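Long-range contacts in (R)-specific secondary-alkylsulfatase (Pseudomonas sp., PDB 4AXH), which hydrolyses (R)-secondary-alkyl sulfates with strict inversion of configuration, giving (S)-alcohols and sulfate in a zinc-dependent reaction: residues A[98-103]-A[508-513]; A[499-504]-A[526-531]. All coordinates share one frame; numbering follows the deposited sequence.

Both contacts use helix 495-511 and lie on the same side of the chain's centre, with their own centres about 17 Å apart. Along the chain the segments alternate: 98-103, then 499-504, 508-513 and 526-531. Interaction 2 is local, joining helix 495-511 to helix 515-529, the next one in sequence. Interaction 1 spans some 400 residues and sets the last turn of helix 495-511, and the link that follows it, against the loop leading into helix 103-111. The middle of this helix thus packs within the alpha-helical dimerisation region, while its C-terminal end meets the loop between strand 82-85 and helix 103-111, tying parts remote in sequence into one subunit.

Interaction 1 of 2, residues A[98-103]-A[508-513]; sequences ADTVNP and LGYQTE
With chi1 at -173°, Asn102 holds its CG opposite the backbone N, and this swings the amide across to the end of helix 495-511, where ND2 meets Gln511 O at 2.8 Å. The bond is nearly straight (174° at the hydrogen). The carbonyl oxygen lies almost in the amide plane, while the donor approaches tilted from the carbonyl plane. OD1 of the same amide accepts from Ser104 N, so Asn102 is the N-cap of helix 103-111 as well as a partner of the other helix's C-terminal end. The second meeting is apolar: Thr100 CB sits over one face of the Tyr510 ring, 3.8 Å from its centroid and 18° off the normal, a CH-pi contact. Thr100 OG1 is directed instead to Ala241 O, and Tyr510 OH to Gln242 NE2 and Lys35 O. A water accepts from Asn102 N at 3.1 Å and lies 3.0 Å from Gly509 O and 2.6 Å from Thr512 O, its protons shared among several acceptors. Bonded through both amide ends, Asn102 has its side-chain rotation fixed, and the Gln511 carbonyl, at the helix's C-terminal turn, accepts a side-chain N-H.

Interaction 2 of 2, residues A[499-504]-A[526-531]; sequences ALQADA and MELRHG
Helices 495-511 and 515-529, consecutive in the chain and running in broadly opposed directions, form a helical hairpin in the dimerisation region, in keeping with the TPR-like clan to which that family belongs. The contact is made between the middle of the first helix and the last turn of the second. At its centre the methyl of Ala502 faces Leu528, CB to CB at 3.9 Å, and the same methyl lies beside the Arg529 chain, 3.5 Å from NE. To one side, Leu528 crosses Gln501 at about a right angle, its CD1 and CD2 both reaching Gln501 OE1 at 3.5 Å. Gln501 NE2 makes a weak hydrogen bond to Val481 O, and the glutamine side chain also packs on Ala440 of the second subunit. To the other side lies a salt bridge. The Arg529 chain, extended from CG to NE, passes Ala502 and delivers NH2 to Asp503 OD1 at 2.8 Å, with 152° at the hydrogen. The oxygen stands near the guanidinium plane, at its edge, but is met on its anti side and out of the carboxylate plane; the two planes are 84° apart, and the bridge runs through OD1 and NH2 alone rather than as a paired, side-on one. A water donates to Asp503 OD1 at 2.7 Å and accepts a weak bond from Arg529 NE. Lys35 NZ forms a second salt bridge to OD1, and Glu506 OE2 one to Arg529 NH1. Two carboxylates from the first helix therefore hold the guanidinium of the second, while OD1 is shared between two cations; this network would be expected to favour a charged Asp503 and to fix the rotation of the arginine beside the Ala502-Leu528 packing.

Interaction 1 of 2, residues A[98-103]-A[508-513]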
# COMPACT_ATOMS: atom_id res chain seq x y z
N ALA A 98 -18.17 3.95 -33.25
CA ALA A 98 -19.54 4.41 -33.03
C ALA A 98 -19.42 5.67 -32.14
O ALA A 98 -18.37 5.88 -31.50
CB ALA A 98 -20.33 3.33 -32.31
N ASP A 99 -20.47 6.51 -32.10
CA ASP A 99 -20.53 7.74 -31.29
C ASP A 99 -20.53 7.39 -29.79
O ASP A 99 -20.15 8.21 -28.95
CB ASP A 99 -21.79 8.55 -31.66
CG ASP A 99 -21.85 9.01 -33.10
OD1 ASP A 99 -21.84 8.15 -34.01
OD2 ASP A 99 -21.95 10.25 -33.33
N THR A 100 -20.99 6.15 -29.47
CA THR A 100 -21.12 5.58 -28.13
C THR A 100 -19.83 4.87 -27.62
O THR A 100 -19.86 4.27 -26.55
CB THR A 100 -22.34 4.66 -28.07
OG1 THR A 100 -22.12 3.58 -28.94
CG2 THR A 100 -23.62 5.36 -28.44
N VAL A 101 -18.72 4.94 -28.37
CA VAL A 101 -17.44 4.41 -27.92
C VAL A 101 -16.24 5.24 -28.38
O VAL A 101 -16.12 5.54 -29.56
CB VAL A 101 -17.23 2.86 -27.91
CG1 VAL A 101 -17.99 2.16 -29.02
CG2 VAL A 101 -15.77 2.46 -27.83
N ASN A 102 -15.40 5.66 -27.39
CA ASN A 102 -14.18 6.42 -27.57
C ASN A 102 -13.35 5.79 -28.68
O ASN A 102 -13.13 4.58 -28.66
CB ASN A 102 -13.41 6.43 -26.29
CG ASN A 102 -12.20 7.35 -26.32
OD1 ASN A 102 -11.28 7.21 -27.14
ND2 ASN A 102 -12.13 8.25 -25.36
N PRO A 103 -12.92 6.59 -29.68
CA PRO A 103 -12.20 6.03 -30.84
C PRO A 103 -10.90 5.31 -30.53
O PRO A 103 -10.60 4.37 -31.24
CB PRO A 103 -12.04 7.23 -31.77
CG PRO A 103 -13.06 8.18 -31.36
CD PRO A 103 -13.15 8.03 -29.88
N LEU A 508 -20.39 8.49 -19.39
CA LEU A 508 -18.98 8.44 -18.96
C LEU A 508 -18.28 7.20 -19.55
O LEU A 508 -17.09 7.26 -19.87
CB LEU A 508 -18.83 8.45 -17.44
CG LEU A 508 -19.24 9.75 -16.71
CD1 LEU A 508 -19.29 9.53 -15.19
CD2 LEU A 508 -18.30 10.90 -17.02
N GLY A 509 -19.04 6.11 -19.70
CA GLY A 509 -18.59 4.85 -20.28
C GLY A 509 -18.41 5.01 -21.77
O GLY A 509 -17.44 4.50 -22.33
N TYR A 510 -19.36 5.73 -22.43
CA TYR A 510 -19.30 6.04 -23.86
C TYR A 510 -18.09 6.94 -24.15
O TYR A 510 -17.56 6.91 -25.26
CB TYR A 510 -20.58 6.77 -24.32
CG TYR A 510 -21.86 5.95 -24.34
CD1 TYR A 510 -21.83 4.56 -24.47
CD2 TYR A 510 -23.11 6.57 -24.29
CE1 TYR A 510 -23.00 3.81 -24.50
CE2 TYR A 510 -24.29 5.82 -24.29
CZ TYR A 510 -24.23 4.44 -24.40
OH TYR A 510 -25.38 3.68 -24.42
N GLN A 511 -17.67 7.74 -23.16
CA GLN A 511 -16.60 8.73 -23.27
C GLN A 511 -15.19 8.23 -22.98
O GLN A 511 -14.26 8.67 -23.65
CB GLN A 511 -16.92 9.97 -22.38
CG GLN A 511 -17.91 10.97 -23.00
CD GLN A 511 -18.22 12.12 -22.09
OE1 GLN A 511 -17.42 12.49 -21.19
NE2 GLN A 511 -19.38 12.74 -22.30
N THR A 512 -15.02 7.39 -21.94
CA THR A 512 -13.72 6.86 -21.48
C THR A 512 -12.95 5.99 -22.46
O THR A 512 -13.52 5.08 -23.09
CB THR A 512 -13.80 6.24 -20.10
OG1 THR A 512 -12.47 5.97 -19.66
CG2 THR A 512 -14.61 4.94 -20.07
N GLU A 513 -11.63 6.25 -22.52
CA GLU A 513 -10.61 5.56 -23.31
C GLU A 513 -10.26 4.21 -22.64
O GLU A 513 -9.87 3.25 -23.32
CB GLU A 513 -9.37 6.45 -23.37
CG GLU A 513 -8.12 5.79 -23.90
CD GLU A 513 -7.04 6.75 -24.33
OE1 GLU A 513 -6.82 7.75 -23.60
OE2 GLU A 513 -6.43 6.51 -25.39
O HOH W 1 -15.49 4.31 -24.60

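Interaction 2 of 2, residues A[499-504]-A[526-531]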
# COMPACT_ATOMS: atom_id res chain seq x y z
N ALA A 499 -32.11 5.93 -12.35
CA ALA A 499 -32.15 5.97 -13.81
C ALA A 499 -31.26 7.08 -14.35
O ALA A 499 -30.58 6.87 -15.36
CB ALA A 499 -33.57 6.16 -14.31
N LEU A 500 -31.24 8.24 -13.66
CA LEU A 500 -30.46 9.41 -14.02
C LEU A 500 -29.00 9.13 -13.79
O LEU A 500 -28.23 9.29 -14.74
CB LEU A 500 -30.93 10.65 -13.25
CG LEU A 500 -31.87 11.66 -13.98
CD1 LEU A 500 -32.55 11.08 -15.22
CD2 LEU A 500 -32.89 12.24 -13.03
N GLN A 501 -28.62 8.64 -12.58
CA GLN A 501 -27.22 8.31 -12.30
C GLN A 501 -26.69 7.24 -13.25
O GLN A 501 -25.54 7.32 -13.67
CB GLN A 501 -26.99 7.92 -10.84
CG GLN A 501 -25.58 8.30 -10.38
CD GLN A 501 -24.98 7.38 -9.33
OE1 GLN A 501 -25.75 6.43 -8.80
NE2 GLN A 501 -23.81 7.51 -8.96
N ALA A 502 -27.55 6.28 -13.66
CA ALA A 502 -27.19 5.23 -14.61
C ALA A 502 -26.95 5.83 -15.98
O ALA A 502 -26.00 5.44 -16.65
CB ALA A 502 -28.26 4.17 -14.67
N ASP A 503 -27.78 6.83 -16.37
CA ASP A 503 -27.69 7.53 -17.66
C ASP A 503 -26.40 8.32 -17.80
O ASP A 503 -25.76 8.28 -18.85
CB ASP A 503 -28.92 8.45 -17.88
CG ASP A 503 -30.21 7.78 -18.38
OD1 ASP A 503 -30.32 6.53 -18.28
OD2 ASP A 503 -31.11 8.51 -18.88
N ALA A 504 -26.01 9.03 -16.72
CA ALA A 504 -24.79 9.85 -16.63
C ALA A 504 -23.54 8.97 -16.63
O ALA A 504 -22.59 9.34 -17.32
CB ALA A 504 -24.84 10.72 -15.39
N MET A 526 -26.06 -0.71 -15.37
CA MET A 526 -26.92 -1.89 -15.39
C MET A 526 -27.53 -2.16 -14.00
O MET A 526 -28.75 -2.19 -13.89
CB MET A 526 -26.12 -3.10 -15.88
CG MET A 526 -26.87 -4.42 -15.85
SD MET A 526 -25.88 -5.78 -16.59
CE MET A 526 -26.17 -5.45 -18.28
N GLU A 527 -26.71 -2.32 -12.96
CA GLU A 527 -27.20 -2.61 -11.60
C GLU A 527 -28.04 -1.49 -10.99
O GLU A 527 -28.91 -1.77 -10.16
CB GLU A 527 -26.07 -2.99 -10.64
CG GLU A 527 -25.33 -4.29 -10.91
CD GLU A 527 -24.35 -4.70 -9.82
OE1 GLU A 527 -24.16 -3.93 -8.85
OE2 GLU A 527 -23.79 -5.81 -9.91
N LEU A 528 -27.79 -0.23 -11.39
CA LEU A 528 -28.55 0.93 -10.89
C LEU A 528 -29.95 0.84 -11.43
O LEU A 528 -30.91 1.10 -10.71
CB LEU A 528 -27.91 2.24 -11.35
CG LEU A 528 -26.83 2.80 -10.46
CD1 LEU A 528 -26.01 3.84 -11.21
CD2 LEU A 528 -27.42 3.35 -9.13
N ARG A 529 -30.07 0.42 -12.69
CA ARG A 529 -31.32 0.23 -13.39
C ARG A 529 -32.05 -1.02 -12.90
O ARG A 529 -33.26 -0.96 -12.65
CB ARG A 529 -31.06 0.16 -14.89
CG ARG A 529 -30.81 1.52 -15.52
CD ARG A 529 -30.11 1.40 -16.85
NE ARG A 529 -29.84 2.73 -17.41
CZ ARG A 529 -29.19 2.94 -18.55
NH1 ARG A 529 -28.73 1.92 -19.27
NH2 ARG A 529 -28.99 4.18 -18.99
N HIS A 530 -31.34 -2.14 -12.77
CA HIS A 530 -31.93 -3.43 -12.41
C HIS A 530 -31.45 -3.96 -11.06
O HIS A 530 -32.15 -3.80 -10.06
CB HIS A 530 -31.78 -4.43 -13.57
CG HIS A 530 -32.09 -3.82 -14.91
ND1 HIS A 530 -33.40 -3.62 -15.33
CD2 HIS A 530 -31.25 -3.30 -15.85
CE1 HIS A 530 -33.31 -3.03 -16.52
NE2 HIS A 530 -32.05 -2.82 -16.87
N GLY A 531 -30.25 -4.52 -11.02
CA GLY A 531 -29.67 -5.07 -9.80
C GLY A 531 -28.76 -6.24 -10.06
O GLY A 531 -28.40 -6.51 -11.21
O HOH W 2 -31.86 4.49 -17.44